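PDB 4MR0: plasmin and fibronectin-binding protein A from Streptococcus pneumoniae, which acts as a surface adhesin and invasin that binds human fibronectin, plasmin, plasminogen and serum albumin. Local coordinates for residues Lys167-Leu172 / Pro210-Ser215; Thr255-Thr260 / Leu279-Arg284; Gly274-Leu279 / Lys325-Thr330. All blocks are in the same frame, centred on the assembly; numbering follows the deposited sequence.

Interaction 1: Lys167-Leu172 / Pro210-Ser215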
loop_
_atom_site.group_PDB
_atom_site.type_symbol
_atom_site.label_atom_id
_atom_site.label_comp_id
_atom_site.label_asym_id
_atom_site.label_seq_id
_atom_site.Cartn_x
_atom_site.Cartn_y
_atom_site.Cartn_z
ATOM N N LYS A 167 11.972 20.776 -4.436
ATOM C CA LYS A 167 12.659 21.085 -5.684
ATOM C C LYS A 167 13.808 20.115 -5.859
ATOM O O LYS A 167 14.239 19.470 -4.900
ATOM C CB LYS A 167 13.200 22.517 -5.662
ATOM C CG LYS A 167 12.162 23.604 -5.391
ATOM C CD LYS A 167 11.211 23.791 -6.559
ATOM C CE LYS A 167 10.263 24.962 -6.323
ATOM N NZ LYS A 167 10.990 26.263 -6.237
ATOM N N SER A 168 14.299 20.009 -7.087
ATOM C CA SER A 168 15.411 19.122 -7.385
ATOM C C SER A 168 16.661 19.482 -6.590
ATOM O O SER A 168 16.951 20.661 -6.359
ATOM C CB SER A 168 15.748 19.165 -8.878
ATOM O OG SER A 168 14.757 18.506 -9.646
ATOM N N HIS A 169 17.388 18.449 -6.182
ATOM C CA HIS A 169 18.631 18.587 -5.437
ATOM C C HIS A 169 18.500 19.273 -4.076
ATOM O O HIS A 169 19.404 19.993 -3.646
ATOM C CB HIS A 169 19.668 19.305 -6.307
ATOM C CG HIS A 169 19.892 18.644 -7.633
ATOM N ND1 HIS A 169 20.407 17.371 -7.751
ATOM C CD2 HIS A 169 19.616 19.056 -8.894
ATOM C CE1 HIS A 169 20.437 17.026 -9.026
ATOM N NE2 HIS A 169 19.960 18.029 -9.740
ATOM N N THR A 170 17.373 19.057 -3.401
ATOM C CA THR A 170 17.180 19.628 -2.074
ATOM C C THR A 170 17.072 18.462 -1.100
ATOM O O THR A 170 16.524 17.411 -1.437
ATOM C CB THR A 170 15.908 20.507 -1.984
ATOM O OG1 THR A 170 14.750 19.723 -2.287
ATOM C CG2 THR A 170 16.000 21.675 -2.954
ATOM N N HIS A 171 17.606 18.644 0.103
ATOM C CA HIS A 171 17.591 17.588 1.107
ATOM C C HIS A 171 17.191 18.141 2.467
ATOM O O HIS A 171 17.953 18.869 3.103
ATOM C CB HIS A 171 18.974 16.937 1.171
ATOM C CG HIS A 171 19.527 16.599 -0.178
ATOM N ND1 HIS A 171 20.330 17.467 -0.889
ATOM C CD2 HIS A 171 19.304 15.540 -0.991
ATOM C CE1 HIS A 171 20.573 16.957 -2.085
ATOM N NE2 HIS A 171 19.962 15.789 -2.171
ATOM N N LEU A 172 15.981 17.792 2.897
ATOM C CA LEU A 172 15.448 18.259 4.165
ATOM C C LEU A 172 15.705 17.270 5.290
ATOM O O LEU A 172 15.511 16.062 5.134
ATOM C CB LEU A 172 13.941 18.522 4.040
ATOM C CG LEU A 172 13.497 19.806 3.327
ATOM C CD1 LEU A 172 14.144 19.885 1.953
ATOM C CD2 LEU A 172 11.976 19.837 3.209
ATOM N N PRO A 210 10.106 16.984 -15.052
ATOM C CA PRO A 210 10.844 16.029 -14.224
ATOM C C PRO A 210 11.656 16.702 -13.117
ATOM O O PRO A 210 12.193 17.794 -13.300
ATOM C CB PRO A 210 11.732 15.305 -15.240
ATOM C CG PRO A 210 11.987 16.361 -16.268
ATOM C CD PRO A 210 10.621 16.988 -16.435
ATOM N N THR A 211 11.722 16.046 -11.962
ATOM C CA THR A 211 12.487 16.543 -10.827
ATOM C C THR A 211 13.308 15.357 -10.354
ATOM O O THR A 211 13.025 14.212 -10.725
ATOM C CB THR A 211 11.588 17.023 -9.669
ATOM O OG1 THR A 211 10.657 15.989 -9.321
ATOM C CG2 THR A 211 10.842 18.292 -10.062
ATOM N N GLU A 212 14.323 15.609 -9.540
ATOM C CA GLU A 212 15.153 14.508 -9.087
ATOM C C GLU A 212 16.071 14.869 -7.931
ATOM O O GLU A 212 16.289 16.045 -7.624
ATOM C CB GLU A 212 16.005 13.994 -10.251
ATOM C CG GLU A 212 17.112 14.948 -10.667
ATOM C CD GLU A 212 17.916 14.428 -11.845
ATOM O OE1 GLU A 212 17.516 14.676 -13.004
ATOM O OE2 GLU A 212 18.946 13.757 -11.612
ATOM N N ASP A 213 16.598 13.827 -7.297
ATOM C CA ASP A 213 17.529 13.972 -6.189
ATOM C C ASP A 213 16.928 14.792 -5.051
ATOM O O ASP A 213 17.408 15.880 -4.723
ATOM C CB ASP A 213 18.817 14.615 -6.710
ATOM C CG ASP A 213 19.912 14.649 -5.671
ATOM O OD1 ASP A 213 19.989 13.703 -4.849
ATOM O OD2 ASP A 213 20.702 15.617 -5.692
ATOM N N ILE A 214 15.864 14.259 -4.462
ATOM C CA ILE A 214 15.182 14.921 -3.358
ATOM C C ILE A 214 15.155 13.965 -2.170
ATOM O O ILE A 214 14.844 12.786 -2.331
ATOM C CB ILE A 214 13.720 15.271 -3.736
ATOM C CG1 ILE A 214 13.705 16.224 -4.933
ATOM C CG2 ILE A 214 13.010 15.912 -2.554
ATOM C CD1 ILE A 214 12.334 16.419 -5.549
ATOM N N SER A 215 15.495 14.459 -0.984
ATOM C CA SER A 215 15.461 13.609 0.196
ATOM C C SER A 215 14.780 14.350 1.338
ATOM O O SER A 215 14.842 15.579 1.428
ATOM C CB SER A 215 16.874 13.164 0.607
ATOM O OG SER A 215 17.694 14.259 0.976
HETATM O O HOH W 1 17.218 14.495 3.664
#

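Interaction 2: Thr255-Thr260 / Leu279-Arg284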
loop_
_atom_site.group_PDB
_atom_site.type_symbol
_atom_site.label_atom_id
_atom_site.label_comp_id
_atom_site.label_asym_id
_atom_site.label_seq_id
_atom_site.Cartn_x
_atom_site.Cartn_y
_atom_site.Cartn_z
ATOM N N THR A 255 14.017 10.075 -1.685
ATOM C CA THR A 255 14.201 9.281 -0.474
ATOM C C THR A 255 13.481 9.890 0.718
ATOM O O THR A 255 13.726 11.041 1.066
ATOM C CB THR A 255 15.699 9.160 -0.108
ATOM O OG1 THR A 255 16.400 8.515 -1.176
ATOM C CG2 THR A 255 15.878 8.335 1.171
ATOM N N ILE A 256 12.582 9.119 1.325
ATOM C CA ILE A 256 11.846 9.572 2.505
ATOM C C ILE A 256 12.181 8.562 3.598
ATOM O O ILE A 256 11.939 7.370 3.434
ATOM C CB ILE A 256 10.315 9.563 2.272
ATOM C CG1 ILE A 256 9.934 10.623 1.230
ATOM C CG2 ILE A 256 9.590 9.817 3.584
ATOM C CD1 ILE A 256 8.460 10.626 0.871
ATOM N N LYS A 257 12.741 9.027 4.705
ATOM C CA LYS A 257 13.092 8.101 5.763
ATOM C C LYS A 257 12.984 8.648 7.170
ATOM O O LYS A 257 13.133 9.844 7.408
ATOM C CB LYS A 257 14.501 7.564 5.524
ATOM C CG LYS A 257 15.554 8.627 5.325
ATOM C CD LYS A 257 16.823 8.011 4.737
ATOM C CE LYS A 257 17.366 6.890 5.614
ATOM N NZ LYS A 257 18.541 6.208 4.993
ATOM N N ASN A 258 12.725 7.734 8.095
ATOM C CA ASN A 258 12.580 8.043 9.509
ATOM C C ASN A 258 11.604 9.184 9.758
ATOM O O ASN A 258 11.915 10.159 10.449
ATOM C CB ASN A 258 13.943 8.363 10.125
ATOM C CG ASN A 258 13.897 8.401 11.645
ATOM O OD1 ASN A 258 13.128 7.677 12.269
ATOM N ND2 ASN A 258 14.734 9.239 12.243
ATOM N N VAL A 259 10.413 9.051 9.189
ATOM C CA VAL A 259 9.378 10.056 9.365
ATOM C C VAL A 259 8.153 9.413 10.004
ATOM O O VAL A 259 7.791 8.288 9.669
ATOM C CB VAL A 259 8.931 10.670 8.021
ATOM C CG1 VAL A 259 7.856 11.724 8.281
ATOM C CG2 VAL A 259 10.125 11.274 7.285
ATOM N N THR A 260 7.526 10.128 10.931
ATOM C CA THR A 260 6.322 9.628 11.577
ATOM C C THR A 260 5.145 10.376 10.951
ATOM O O THR A 260 5.035 11.587 11.103
ATOM C CB THR A 260 6.354 9.895 13.102
ATOM O OG1 THR A 260 7.445 9.174 13.683
ATOM C CG2 THR A 260 5.056 9.439 13.759
ATOM N N LEU A 279 12.308 5.614 -2.478
ATOM C CA LEU A 279 12.479 4.800 -1.288
ATOM C C LEU A 279 11.781 5.444 -0.097
ATOM O O LEU A 279 11.923 6.639 0.140
ATOM C CB LEU A 279 13.973 4.652 -0.961
ATOM C CG LEU A 279 14.350 3.940 0.347
ATOM C CD1 LEU A 279 13.969 2.467 0.256
ATOM C CD2 LEU A 279 15.854 4.078 0.605
ATOM N N VAL A 280 11.000 4.647 0.617
ATOM C CA VAL A 280 10.343 5.088 1.840
ATOM C C VAL A 280 10.979 4.101 2.815
ATOM O O VAL A 280 10.834 2.892 2.651
ATOM C CB VAL A 280 8.822 4.892 1.772
ATOM C CG1 VAL A 280 8.196 5.214 3.125
ATOM C CG2 VAL A 280 8.233 5.816 0.686
ATOM N N ASP A 281 11.697 4.608 3.812
ATOM C CA ASP A 281 12.400 3.729 4.738
ATOM C C ASP A 281 12.301 4.131 6.210
ATOM O O ASP A 281 12.264 5.318 6.539
ATOM C CB ASP A 281 13.876 3.666 4.298
ATOM C CG ASP A 281 14.720 2.688 5.123
ATOM O OD1 ASP A 281 14.178 1.702 5.663
ATOM O OD2 ASP A 281 15.950 2.903 5.207
ATOM N N ASN A 282 12.231 3.121 7.077
ATOM C CA ASN A 282 12.211 3.309 8.530
ATOM C C ASN A 282 11.236 4.371 9.042
ATOM O O ASN A 282 11.557 5.149 9.947
ATOM C CB ASN A 282 13.641 3.633 8.986
ATOM C CG ASN A 282 13.820 3.522 10.490
ATOM O OD1 ASN A 282 13.269 2.626 11.128
ATOM N ND2 ASN A 282 14.606 4.429 11.061
ATOM N N SER A 283 10.033 4.377 8.481
ATOM C CA SER A 283 9.018 5.346 8.859
ATOM C C SER A 283 7.838 4.676 9.540
ATOM O O SER A 283 7.721 3.448 9.547
ATOM C CB SER A 283 8.533 6.103 7.620
ATOM O OG SER A 283 9.588 6.860 7.057
ATOM N N ARG A 284 6.962 5.506 10.098
ATOM C CA ARG A 284 5.779 5.043 10.805
ATOM C C ARG A 284 4.544 5.766 10.282
ATOM O O ARG A 284 4.522 6.997 10.196
ATOM C CB ARG A 284 5.936 5.316 12.305
ATOM C CG ARG A 284 7.099 4.558 12.947
ATOM C CD ARG A 284 7.730 5.377 14.067
ATOM N NE ARG A 284 8.439 6.550 13.552
ATOM C CZ ARG A 284 9.579 6.501 12.863
ATOM N NH1 ARG A 284 10.159 5.333 12.601
ATOM N NH2 ARG A 284 10.141 7.623 12.435
HETATM O O HOH W 2 10.869 10.509 12.836
#

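Interaction 3: Gly274-Leu279 / Lys325-Thr330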
loop_
_atom_site.group_PDB
_atom_site.type_symbol
_atom_site.label_atom_id
_atom_site.label_comp_id
_atom_site.label_asym_id
_atom_site.label_seq_id
_atom_site.Cartn_x
_atom_site.Cartn_y
_atom_site.Cartn_z
ATOM N N GLY A 274 4.236 7.955 -11.553
ATOM C CA GLY A 274 5.177 8.184 -12.630
ATOM C C GLY A 274 6.547 8.564 -12.111
ATOM O O GLY A 274 7.270 9.339 -12.743
ATOM N N SER A 275 6.922 8.008 -10.966
ATOM C CA SER A 275 8.220 8.319 -10.370
ATOM C C SER A 275 9.133 7.104 -10.298
ATOM O O SER A 275 8.673 5.983 -10.077
ATOM C CB SER A 275 8.020 8.918 -8.979
ATOM O OG SER A 275 7.339 10.154 -9.085
ATOM N N LYS A 276 10.431 7.335 -10.484
ATOM C CA LYS A 276 11.408 6.257 -10.487
ATOM C C LYS A 276 12.444 6.351 -9.362
ATOM O O LYS A 276 12.895 7.441 -8.996
ATOM C CB LYS A 276 12.109 6.236 -11.848
ATOM C CG LYS A 276 13.131 5.121 -12.034
ATOM C CD LYS A 276 13.814 5.242 -13.394
ATOM C CE LYS A 276 14.862 4.152 -13.579
ATOM N NZ LYS A 276 15.582 4.287 -14.878
ATOM N N ASN A 277 12.816 5.199 -8.813
ATOM C CA ASN A 277 13.801 5.148 -7.741
ATOM C C ASN A 277 13.327 5.898 -6.506
ATOM O O ASN A 277 13.968 6.860 -6.071
ATOM C CB ASN A 277 15.131 5.747 -8.214
ATOM C CG ASN A 277 15.833 4.876 -9.237
ATOM O OD1 ASN A 277 16.632 5.365 -10.037
ATOM N ND2 ASN A 277 15.551 3.578 -9.208
ATOM N N VAL A 278 12.201 5.467 -5.947
ATOM C CA VAL A 278 11.668 6.098 -4.749
ATOM C C VAL A 278 11.784 5.122 -3.590
ATOM O O VAL A 278 11.410 3.948 -3.703
ATOM C CB VAL A 278 10.193 6.482 -4.899
ATOM C CG1 VAL A 278 9.720 7.226 -3.648
ATOM C CG2 VAL A 278 10.005 7.345 -6.136
ATOM N N LEU A 279 12.308 5.614 -2.478
ATOM C CA LEU A 279 12.479 4.800 -1.288
ATOM C C LEU A 279 11.781 5.444 -0.097
ATOM O O LEU A 279 11.923 6.639 0.140
ATOM C CB LEU A 279 13.973 4.652 -0.961
ATOM C CG LEU A 279 14.350 3.940 0.347
ATOM C CD1 LEU A 279 13.969 2.467 0.256
ATOM C CD2 LEU A 279 15.854 4.078 0.605
ATOM N N LYS A 325 4.660 5.042 -15.878
ATOM C CA LYS A 325 4.719 4.149 -14.729
ATOM C C LYS A 325 5.673 4.628 -13.647
ATOM O O LYS A 325 6.494 5.520 -13.875
ATOM C CB LYS A 325 5.165 2.754 -15.162
ATOM C CG LYS A 325 6.652 2.653 -15.536
ATOM C CD LYS A 325 7.033 1.193 -15.788
ATOM C CE LYS A 325 8.475 1.038 -16.247
ATOM N NZ LYS A 325 8.794 -0.406 -16.493
ATOM N N SER A 326 5.523 4.047 -12.459
ATOM C CA SER A 326 6.426 4.310 -11.352
ATOM C C SER A 326 7.323 3.084 -11.478
ATOM O O SER A 326 6.874 2.026 -11.925
ATOM C CB SER A 326 5.687 4.318 -10.017
ATOM O OG SER A 326 5.052 5.568 -9.827
ATOM N N GLU A 327 8.580 3.208 -11.087
ATOM C CA GLU A 327 9.504 2.103 -11.273
ATOM C C GLU A 327 10.585 2.123 -10.204
ATOM O O GLU A 327 11.019 3.190 -9.781
ATOM C CB GLU A 327 10.093 2.244 -12.679
ATOM C CG GLU A 327 11.294 1.399 -13.009
ATOM C CD GLU A 327 11.852 1.744 -14.380
ATOM O OE1 GLU A 327 11.476 2.803 -14.933
ATOM O OE2 GLU A 327 12.673 0.963 -14.903
ATOM N N ASN A 328 11.005 0.944 -9.759
ATOM C CA ASN A 328 12.021 0.838 -8.719
ATOM C C ASN A 328 11.565 1.567 -7.453
ATOM O O ASN A 328 12.239 2.474 -6.964
ATOM C CB ASN A 328 13.361 1.421 -9.194
ATOM C CG ASN A 328 13.839 0.814 -10.510
ATOM O OD1 ASN A 328 13.432 -0.287 -10.887
ATOM N ND2 ASN A 328 14.723 1.530 -11.205
ATOM N N VAL A 329 10.406 1.174 -6.929
ATOM C CA VAL A 329 9.877 1.774 -5.713
ATOM C C VAL A 329 10.032 0.741 -4.607
ATOM O O VAL A 329 9.646 -0.415 -4.772
ATOM C CB VAL A 329 8.384 2.137 -5.858
ATOM C CG1 VAL A 329 7.894 2.836 -4.590
ATOM C CG2 VAL A 329 8.182 3.034 -7.074
ATOM N N THR A 330 10.606 1.156 -3.483
ATOM C CA THR A 330 10.819 0.251 -2.360
ATOM C C THR A 330 10.312 0.874 -1.062
ATOM O O THR A 330 10.692 1.995 -0.706
ATOM C CB THR A 330 12.331 -0.084 -2.151
ATOM O OG1 THR A 330 12.871 -0.689 -3.330
ATOM C CG2 THR A 330 12.507 -1.062 -0.977
#

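Interaction 1: Lys167-Leu172 / Pro210-Ser215
D213 reaches across to two histidines of the segment 167-172, H169 in the turn and H171 on the strand. Its CB lies 3.3 Å from H169 ND1. Its CG points away from its own backbone N (chi1 -173°), which carries the carboxylate in between the H169 and H171 rings. OD2 then takes the hydrogen bond from H169 ND1 at 2.7 Å; the oxygen uses its anti lone pair and lies close to the imidazole plane, while ring and carboxylate planes are turned 65° apart. OD1 lies in the plane of the second ring, where H171 NE2 gives it a straight but weak bond of 3.4 Å. The carboxylate thus has one firm and one weak histidine partner.

Before this, the chain 167-170 makes a type II turn, fastened by T170 OG1 to K167 O at 2.7 Å. S168 OG accepts a hydrogen bond from E212 N at 2.9 Å, and H169 N binds E212 O. The CG1 branch of I214 packs against the same turn, CG1 lying 3.3 Å from K167 O. Further on the strands run parallel: S215 N binds T170 O, L172 N binds S215 O, and a water joins L172 O to S215 OG.

The contact links two successive rungs near the N-terminal end of a right-handed parallel beta-helix, as in pectate lyases. Helix 132-143 covers T170 and holds K167 through a salt bridge to D140. Strand 150-153 flanks L172 on one rung, while I214 on the next touches S251 of strand 243-252.

Interaction 2: Thr255-Thr260 / Leu279-Arg284
Strands 255-257 and 279-281 run parallel, their axes 9° apart and 4.6 Å at closest approach. I256 takes part through both its backbone groups, its N bonding to L279 O and its O accepting a hydrogen bond from D281 N. N258 N then binds D281 O as both chains turn a corner at N258 and N282, each with positive phi. Pairing resumes where R284 N meets V259 O at 2.9 Å.

S283 stitches the corner: its OG accepts a hydrogen bond from V259 N at 3.2 Å and donates to D281 O, which therefore serves two donors. At the corner itself the amides of N258 and N282 run alongside each other, nearly coplanar, with 14° between the planes.

R284 bends at chi2 and chi3, curling its guanidinium back over the corner. Its NE makes a nearly straight bond of 2.8 Å to T260 OG1, which sits in the guanidinium plane. NH2 reaches N258 OD1 at 3.0 Å from above the amide plane, and NH1 bonds to N282 O at 3.0 Å. The NE bond sets the plane, and the two bent bonds from NH2 and NH1 add to the hold.

I256 and V280 point into the interior, I256 against F246 and I248 of strand 243-252 and V280 against I331. On the outer surface D281 bonds to N333. Strands 211-217 and 329-337 flank the pair, making it part of a longer run of parallel beta-helix rungs.

Interaction 3: Gly274-Leu279 / Lys325-Thr330
Residues 274-279 and 325-330 run parallel, their end-to-end directions 7° apart, and pair in register on both sides of a corner at N277 and N328. Before the corner S275 O accepts a hydrogen bond from E327 N, and N277 N bonds to E327 O. Beyond it V278 N reaches N328 O in a more bent bond, and T330 N meets V278 O at 2.9 Å, almost straight.

K276 and E327 project from the sheet as two extended chains in the same direction. Contact is through the lysine's methylenes: CD of K276 lies 3.7 Å from OE1 of E327, whereas K276 NZ and E327 OE1, at 4.4 Å, are too far apart for a salt bridge. K276 CE also comes to 3.5 Å from N328 ND2. At the corner the side chains of N277 and N328 are laid alongside each other, their amide planes 20° apart; N328 OD1 is bonded to N363 of the next turn.

S326 reaches across from its own chain: its OG, placed beside the backbone N (chi1 -81°), accepts a hydrogen bond from S275 N at 3.3 Å. The single proton of this buried hydroxyl is shared between, or alternates between, E308 O and I272 O. Next to it G274 adopts positive phi, and its CA approaches K325 O at 3.2 Å.

On the inner face V278 and V329 meet in a loose apolar contact, CB of V278 being 4.3 Å from CG1 of V329; both pack on I272 of strand 270-273. On the outer face CD1 of L279 lies alongside T330, 3.9 Å from its CB. V254 bonds to the backbone of 274-279 from one flank, while strand 364-372 borders V329 and T330 on the other, in a ladder of beta-helix turns.

In the fold
From the N terminus, interaction 1 comes first: it joins strand 170-174 to 211-217 and closes a loop of 37 residues before the other two contacts open. Its second strand is the neighbour of 254-257, and I214 O probably bonds T255 N, which passes the ladder on to interaction 2. Interaction 2 closes a shorter loop of 18 residues. Interaction 3 starts within that loop and ends beyond it, at 325-330, so the two cross; they share L279 on strand 278-289, where V280 N probably bonds T330 O. Together with the bond from T255 to I214, the three tie consecutive strands from 170-174 to 329-337 along the beta-helix.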